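Local coordinates for Non-structural protein 2 (PDB 2GU0), which probably takes part in replicating and packaging the viral genome as an RNA-binding octamer with NTPase, RNA triphosphatase and helix-unwinding activities, at residues Ile157-Leu169 against Tyr184-Asn198. Numbering follows the deposited sequence.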
loop_
_atom_site.group_PDB
_atom_site.type_symbol
_atom_site.label_atom_id
_atom_site.label_comp_id
_atom_site.label_asym_id
_atom_site.label_seq_id
_atom_site.Cartn_x
_atom_site.Cartn_y
_atom_site.Cartn_z
ATOM N N ILE A 157 -12.531 -20.634 -23.889
ATOM C CA ILE A 157 -13.591 -21.365 -24.576
ATOM C C ILE A 157 -14.934 -20.660 -24.556
ATOM O O ILE A 157 -15.572 -20.532 -23.511
ATOM C CB ILE A 157 -13.762 -22.763 -23.993
ATOM C CG1 ILE A 157 -12.515 -23.580 -24.293
ATOM C CG2 ILE A 157 -15.000 -23.421 -24.584
ATOM C CD1 ILE A 157 -12.589 -25.001 -23.807
ATOM N N VAL A 158 -15.375 -20.235 -25.732
ATOM C CA VAL A 158 -16.634 -19.520 -25.875
ATOM C C VAL A 158 -17.796 -20.393 -26.351
ATOM O O VAL A 158 -18.958 -19.982 -26.300
ATOM C CB VAL A 158 -16.430 -18.319 -26.817
ATOM C CG1 VAL A 158 -17.734 -17.582 -27.038
ATOM C CG2 VAL A 158 -15.404 -17.387 -26.205
ATOM N N TYR A 159 -17.483 -21.606 -26.796
ATOM C CA TYR A 159 -18.498 -22.557 -27.256
ATOM C C TYR A 159 -17.897 -23.935 -27.442
ATOM O O TYR A 159 -16.750 -24.082 -27.867
ATOM C CB TYR A 159 -19.106 -22.124 -28.588
ATOM C CG TYR A 159 -20.008 -23.179 -29.212
ATOM C CD1 TYR A 159 -21.347 -23.292 -28.839
ATOM C CD2 TYR A 159 -19.513 -24.076 -30.161
ATOM C CE1 TYR A 159 -22.173 -24.265 -29.394
ATOM C CE2 TYR A 159 -20.327 -25.055 -30.717
ATOM C CZ TYR A 159 -21.659 -25.143 -30.328
ATOM O OH TYR A 159 -22.475 -26.114 -30.870
ATOM N N GLN A 160 -18.679 -24.955 -27.134
ATOM C CA GLN A 160 -18.199 -26.307 -27.302
ATOM C C GLN A 160 -19.318 -27.313 -27.401
ATOM O O GLN A 160 -20.063 -27.499 -26.455
ATOM C CB GLN A 160 -17.296 -26.712 -26.143
ATOM C CG GLN A 160 -16.712 -28.115 -26.314
ATOM C CD GLN A 160 -15.748 -28.515 -25.204
ATOM O OE1 GLN A 160 -16.150 -29.024 -24.156
ATOM N NE2 GLN A 160 -14.465 -28.278 -25.431
ATOM N N ASP A 161 -19.468 -27.935 -28.556
ATOM C CA ASP A 161 -20.452 -28.988 -28.688
ATOM C C ASP A 161 -19.562 -30.230 -28.819
ATOM O O ASP A 161 -18.350 -30.136 -28.641
ATOM C CB ASP A 161 -21.341 -28.787 -29.909
ATOM C CG ASP A 161 -20.567 -28.751 -31.198
ATOM O OD1 ASP A 161 -19.708 -29.641 -31.401
ATOM O OD2 ASP A 161 -20.830 -27.832 -32.008
ATOM N N SER A 162 -20.123 -31.382 -29.145
ATOM C CA SER A 162 -19.301 -32.586 -29.205
ATOM C C SER A 162 -18.221 -32.665 -30.275
ATOM O O SER A 162 -17.293 -33.463 -30.151
ATOM C CB SER A 162 -20.190 -33.818 -29.305
ATOM O OG SER A 162 -21.001 -33.729 -30.451
ATOM N N TYR A 163 -18.315 -31.847 -31.314
ATOM C CA TYR A 163 -17.325 -31.908 -32.371
ATOM C C TYR A 163 -16.418 -30.711 -32.456
ATOM O O TYR A 163 -15.225 -30.867 -32.689
ATOM C CB TYR A 163 -17.993 -32.115 -33.730
ATOM C CG TYR A 163 -18.614 -33.478 -33.899
ATOM C CD1 TYR A 163 -20.006 -33.650 -33.829
ATOM C CD2 TYR A 163 -17.812 -34.612 -34.077
ATOM C CE1 TYR A 163 -20.585 -34.918 -33.926
ATOM C CE2 TYR A 163 -18.384 -35.882 -34.174
ATOM C CZ TYR A 163 -19.771 -36.024 -34.093
ATOM O OH TYR A 163 -20.336 -37.275 -34.153
ATOM N N PHE A 164 -16.970 -29.516 -32.270
ATOM C CA PHE A 164 -16.153 -28.316 -32.374
ATOM C C PHE A 164 -15.950 -27.571 -31.070
ATOM O O PHE A 164 -16.606 -27.853 -30.065
ATOM C CB PHE A 164 -16.766 -27.339 -33.371
ATOM C CG PHE A 164 -17.221 -27.970 -34.645
ATOM C CD1 PHE A 164 -18.475 -28.566 -34.726
ATOM C CD2 PHE A 164 -16.415 -27.931 -35.777
ATOM C CE1 PHE A 164 -18.927 -29.111 -35.915
ATOM C CE2 PHE A 164 -16.847 -28.466 -36.962
ATOM C CZ PHE A 164 -18.117 -29.063 -37.039
ATOM N N THR A 165 -15.046 -26.597 -31.112
ATOM C CA THR A 165 -14.755 -25.754 -29.970
ATOM C C THR A 165 -14.376 -24.375 -30.480
ATOM O O THR A 165 -13.555 -24.252 -31.380
ATOM C CB THR A 165 -13.587 -26.311 -29.144
ATOM O OG1 THR A 165 -13.970 -27.557 -28.554
ATOM C CG2 THR A 165 -13.215 -25.345 -28.037
ATOM N N ILE A 166 -14.981 -23.332 -29.928
ATOM C CA ILE A 166 -14.637 -21.977 -30.347
ATOM C C ILE A 166 -13.855 -21.303 -29.222
ATOM O O ILE A 166 -14.310 -21.257 -28.090
ATOM C CB ILE A 166 -15.892 -21.133 -30.661
ATOM C CG1 ILE A 166 -16.703 -21.780 -31.773
ATOM C CG2 ILE A 166 -15.482 -19.749 -31.125
ATOM C CD1 ILE A 166 -17.906 -20.961 -32.174
ATOM N N THR A 167 -12.671 -20.794 -29.529
ATOM C CA THR A 167 -11.846 -20.131 -28.524
ATOM C C THR A 167 -11.554 -18.700 -28.927
ATOM O O THR A 167 -11.371 -18.411 -30.103
ATOM C CB THR A 167 -10.524 -20.859 -28.345
ATOM O OG1 THR A 167 -9.974 -21.147 -29.633
ATOM C CG2 THR A 167 -10.729 -22.158 -27.565
ATOM N N LYS A 168 -11.506 -17.797 -27.955
ATOM C CA LYS A 168 -11.250 -16.397 -28.262
ATOM C C LYS A 168 -9.771 -16.028 -28.396
ATOM O O LYS A 168 -8.973 -16.286 -27.503
ATOM C CB LYS A 168 -11.914 -15.500 -27.214
ATOM C CG LYS A 168 -11.399 -14.079 -27.214
ATOM C CD LYS A 168 -12.184 -13.208 -26.263
ATOM C CE LYS A 168 -13.464 -12.722 -26.900
ATOM N NZ LYS A 168 -13.165 -11.897 -28.108
ATOM N N LEU A 169 -9.425 -15.426 -29.528
ATOM C CA LEU A 169 -8.063 -14.987 -29.806
ATOM C C LEU A 169 -8.027 -13.493 -29.532
ATOM O O LEU A 169 -8.488 -12.671 -30.340
ATOM C CB LEU A 169 -7.686 -15.287 -31.262
ATOM C CG LEU A 169 -7.565 -16.792 -31.516
ATOM C CD1 LEU A 169 -7.292 -17.105 -32.973
ATOM C CD2 LEU A 169 -6.454 -17.322 -30.646
ATOM N N TYR A 184 -11.661 -15.260 -33.437
ATOM C CA TYR A 184 -11.942 -16.457 -32.653
ATOM C C TYR A 184 -11.418 -17.606 -33.496
ATOM O O TYR A 184 -11.176 -17.439 -34.695
ATOM C CB TYR A 184 -13.439 -16.659 -32.424
ATOM C CG TYR A 184 -14.103 -15.547 -31.667
ATOM C CD1 TYR A 184 -14.405 -14.346 -32.301
ATOM C CD2 TYR A 184 -14.442 -15.690 -30.325
ATOM C CE1 TYR A 184 -15.036 -13.314 -31.622
ATOM C CE2 TYR A 184 -15.074 -14.667 -29.636
ATOM C CZ TYR A 184 -15.366 -13.480 -30.295
ATOM O OH TYR A 184 -15.996 -12.447 -29.658
ATOM N N LYS A 185 -11.239 -18.771 -32.888
ATOM C CA LYS A 185 -10.750 -19.918 -33.640
ATOM C C LYS A 185 -11.605 -21.167 -33.426
ATOM O O LYS A 185 -11.949 -21.519 -32.296
ATOM C CB LYS A 185 -9.296 -20.219 -33.273
ATOM C CG LYS A 185 -8.664 -21.284 -34.160
ATOM C CD LYS A 185 -7.222 -21.615 -33.779
ATOM C CE LYS A 185 -6.266 -20.494 -34.121
ATOM N NZ LYS A 185 -4.860 -20.898 -33.865
ATOM N N ILE A 186 -11.946 -21.826 -34.530
ATOM C CA ILE A 186 -12.739 -23.052 -34.515
ATOM C C ILE A 186 -11.791 -24.218 -34.754
ATOM O O ILE A 186 -11.058 -24.225 -35.729
ATOM C CB ILE A 186 -13.742 -23.057 -35.662
ATOM C CG1 ILE A 186 -14.579 -21.783 -35.639
ATOM C CG2 ILE A 186 -14.621 -24.274 -35.572
ATOM C CD1 ILE A 186 -15.470 -21.662 -36.850
ATOM N N THR A 187 -11.792 -25.207 -33.878
ATOM C CA THR A 187 -10.912 -26.356 -34.075
ATOM C C THR A 187 -11.720 -27.599 -33.798
ATOM O O THR A 187 -12.562 -27.578 -32.918
ATOM C CB THR A 187 -9.699 -26.332 -33.105
ATOM O OG1 THR A 187 -10.159 -26.425 -31.754
ATOM C CG2 THR A 187 -8.917 -25.055 -33.260
ATOM N N ILE A 188 -11.491 -28.673 -34.548
ATOM C CA ILE A 188 -12.224 -29.922 -34.309
ATOM C C ILE A 188 -11.599 -30.635 -33.113
ATOM O O ILE A 188 -10.390 -30.538 -32.882
ATOM C CB ILE A 188 -12.183 -30.867 -35.533
ATOM C CG1 ILE A 188 -10.737 -31.059 -36.001
ATOM C CG2 ILE A 188 -13.066 -30.323 -36.638
ATOM C CD1 ILE A 188 -10.601 -31.806 -37.314
ATOM N N ASN A 189 -12.409 -31.352 -32.348
ATOM C CA ASN A 189 -11.880 -32.036 -31.181
ATOM C C ASN A 189 -11.210 -33.355 -31.533
ATOM O O ASN A 189 -10.427 -33.885 -30.749
ATOM C CB ASN A 189 -12.995 -32.271 -30.158
ATOM C CG ASN A 189 -13.789 -31.005 -29.859
ATOM O OD1 ASN A 189 -13.220 -29.931 -29.721
ATOM N ND2 ASN A 189 -15.108 -31.136 -29.753
ATOM N N THR A 190 -11.514 -33.862 -32.723
ATOM C CA THR A 190 -10.988 -35.135 -33.212
ATOM C C THR A 190 -10.985 -35.152 -34.733
ATOM O O THR A 190 -11.878 -34.588 -35.365
ATOM C CB THR A 190 -11.868 -36.289 -32.741
ATOM O OG1 THR A 190 -11.651 -36.518 -31.349
ATOM C CG2 THR A 190 -11.569 -37.542 -33.519
ATOM N N LYS A 191 -9.994 -35.815 -35.321
ATOM C CA LYS A 191 -9.898 -35.897 -36.775
ATOM C C LYS A 191 -10.957 -36.827 -37.359
ATOM O O LYS A 191 -10.820 -37.281 -38.496
ATOM C CB LYS A 191 -8.512 -36.397 -37.199
ATOM C CG LYS A 191 -7.360 -35.412 -36.998
ATOM C CD LYS A 191 -6.030 -36.047 -37.424
ATOM C CE LYS A 191 -4.872 -35.062 -37.364
ATOM N NZ LYS A 191 -3.608 -35.646 -37.896
ATOM N N THR A 192 -12.007 -37.103 -36.588
ATOM C CA THR A 192 -13.081 -37.988 -37.039
ATOM C C THR A 192 -14.053 -37.296 -37.998
ATOM O O THR A 192 -14.220 -36.074 -37.958
ATOM C CB THR A 192 -13.883 -38.553 -35.834
ATOM O OG1 THR A 192 -14.791 -39.563 -36.289
ATOM C CG2 THR A 192 -14.686 -37.455 -35.156
ATOM N N ASP A 193 -14.690 -38.084 -38.861
ATOM C CA ASP A 193 -15.649 -37.553 -39.829
ATOM C C ASP A 193 -16.788 -36.891 -39.081
ATOM O O ASP A 193 -17.384 -37.490 -38.187
ATOM C CB ASP A 193 -16.215 -38.675 -40.705
ATOM C CG ASP A 193 -15.141 -39.623 -41.203
ATOM O OD1 ASP A 193 -14.155 -39.137 -41.808
ATOM O OD2 ASP A 193 -15.287 -40.851 -40.988
ATOM N N ILE A 194 -17.096 -35.658 -39.452
ATOM C CA ILE A 194 -18.162 -34.922 -38.797
ATOM C C ILE A 194 -19.477 -34.986 -39.564
ATOM O O ILE A 194 -19.584 -34.459 -40.665
ATOM C CB ILE A 194 -17.755 -33.446 -38.600
ATOM C CG1 ILE A 194 -16.643 -33.357 -37.557
ATOM C CG2 ILE A 194 -18.940 -32.624 -38.160
ATOM C CD1 ILE A 194 -16.129 -31.958 -37.336
ATOM N N PRO A 195 -20.501 -35.634 -38.980
ATOM C CA PRO A 195 -21.823 -35.777 -39.590
ATOM C C PRO A 195 -22.351 -34.448 -40.114
ATOM O O PRO A 195 -22.130 -33.403 -39.509
ATOM C CB PRO A 195 -22.672 -36.309 -38.444
ATOM C CG PRO A 195 -21.711 -37.125 -37.673
ATOM C CD PRO A 195 -20.488 -36.244 -37.638
ATOM N N ASP A 196 -23.051 -34.493 -41.239
ATOM C CA ASP A 196 -23.607 -33.290 -41.836
ATOM C C ASP A 196 -24.588 -32.577 -40.910
ATOM O O ASP A 196 -24.641 -31.346 -40.893
ATOM C CB ASP A 196 -24.301 -33.635 -43.153
ATOM C CG ASP A 196 -23.318 -33.973 -44.256
ATOM O OD1 ASP A 196 -22.583 -33.058 -44.689
ATOM O OD2 ASP A 196 -23.278 -35.148 -44.687
ATOM N N ARG A 197 -25.365 -33.344 -40.147
ATOM C CA ARG A 197 -26.339 -32.758 -39.231
ATOM C C ARG A 197 -25.686 -31.787 -38.251
ATOM O O ARG A 197 -26.243 -30.731 -37.952
ATOM C CB ARG A 197 -27.078 -33.846 -38.452
ATOM C CG ARG A 197 -28.004 -33.271 -37.389
ATOM C CD ARG A 197 -28.612 -34.338 -36.497
ATOM N NE ARG A 197 -29.026 -33.784 -35.206
ATOM C CZ ARG A 197 -29.705 -34.456 -34.277
ATOM N NH1 ARG A 197 -30.062 -35.718 -34.492
ATOM N NH2 ARG A 197 -30.017 -33.869 -33.125
ATOM N N ASN A 198 -24.507 -32.150 -37.751
ATOM C CA ASN A 198 -23.776 -31.307 -36.808
ATOM C C ASN A 198 -23.083 -30.152 -37.520
ATOM O O ASN A 198 -23.071 -29.015 -37.033
ATOM C CB ASN A 198 -22.762 -32.148 -36.054
ATOM C CG ASN A 198 -23.422 -33.252 -35.258
ATOM O OD1 ASN A 198 -23.349 -33.275 -34.029
ATOM N ND2 ASN A 198 -24.079 -34.171 -35.955
#
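Thr165 OG1 donates a hydrogen bond to Asn189 OD1 at 2.7 Å, in the plane of the amide and on a lone pair of the oxygen. The same OG1 accepts from Gln160 NE2, 3.2 Å away, while Thr149 is a second partner of Asn189 OD1, so a polar chain runs across this face; Gln160 OE1 is hydrogen-bonded to Tyr44 OH of a neighbouring subunit. Asn189 N also binds Tyr163 O at 2.9 Å, nearly in line with the carbonyl. From there the strands pair antiparallel: Thr165 opposes Thr187, and Thr167 and Lys185 exchange two backbone bonds, Lys185 N to Thr167 O being 2.8 Å. The amine of Lys185 forms salt bridges with Glu147 and Glu153; the residue is predicted to bind ATP and lies near His222, the predicted catalytic histidine.

Beyond the pairing, Ile194 touches two rings, CD1 standing 3.5 Å from Phe164 CZ and CG1 3.9 Å from Tyr163 CD2. With CG beside its own backbone N (chi1 -69°), Tyr163 reaches across to Pro195 and Asn198, whose amide stands almost perpendicular to the ring (87°) and sets OD1 at its edge, 3.2 Å from CE1.

Strands 164-170 and 182-188 form a hairpin inside the antiparallel sheet of the HIT-like C-terminal region, between strands 157-160 and 222-227. Helix 196-209 packs on Ile166 and Ile186, and its Phe202 stacks on Phe164.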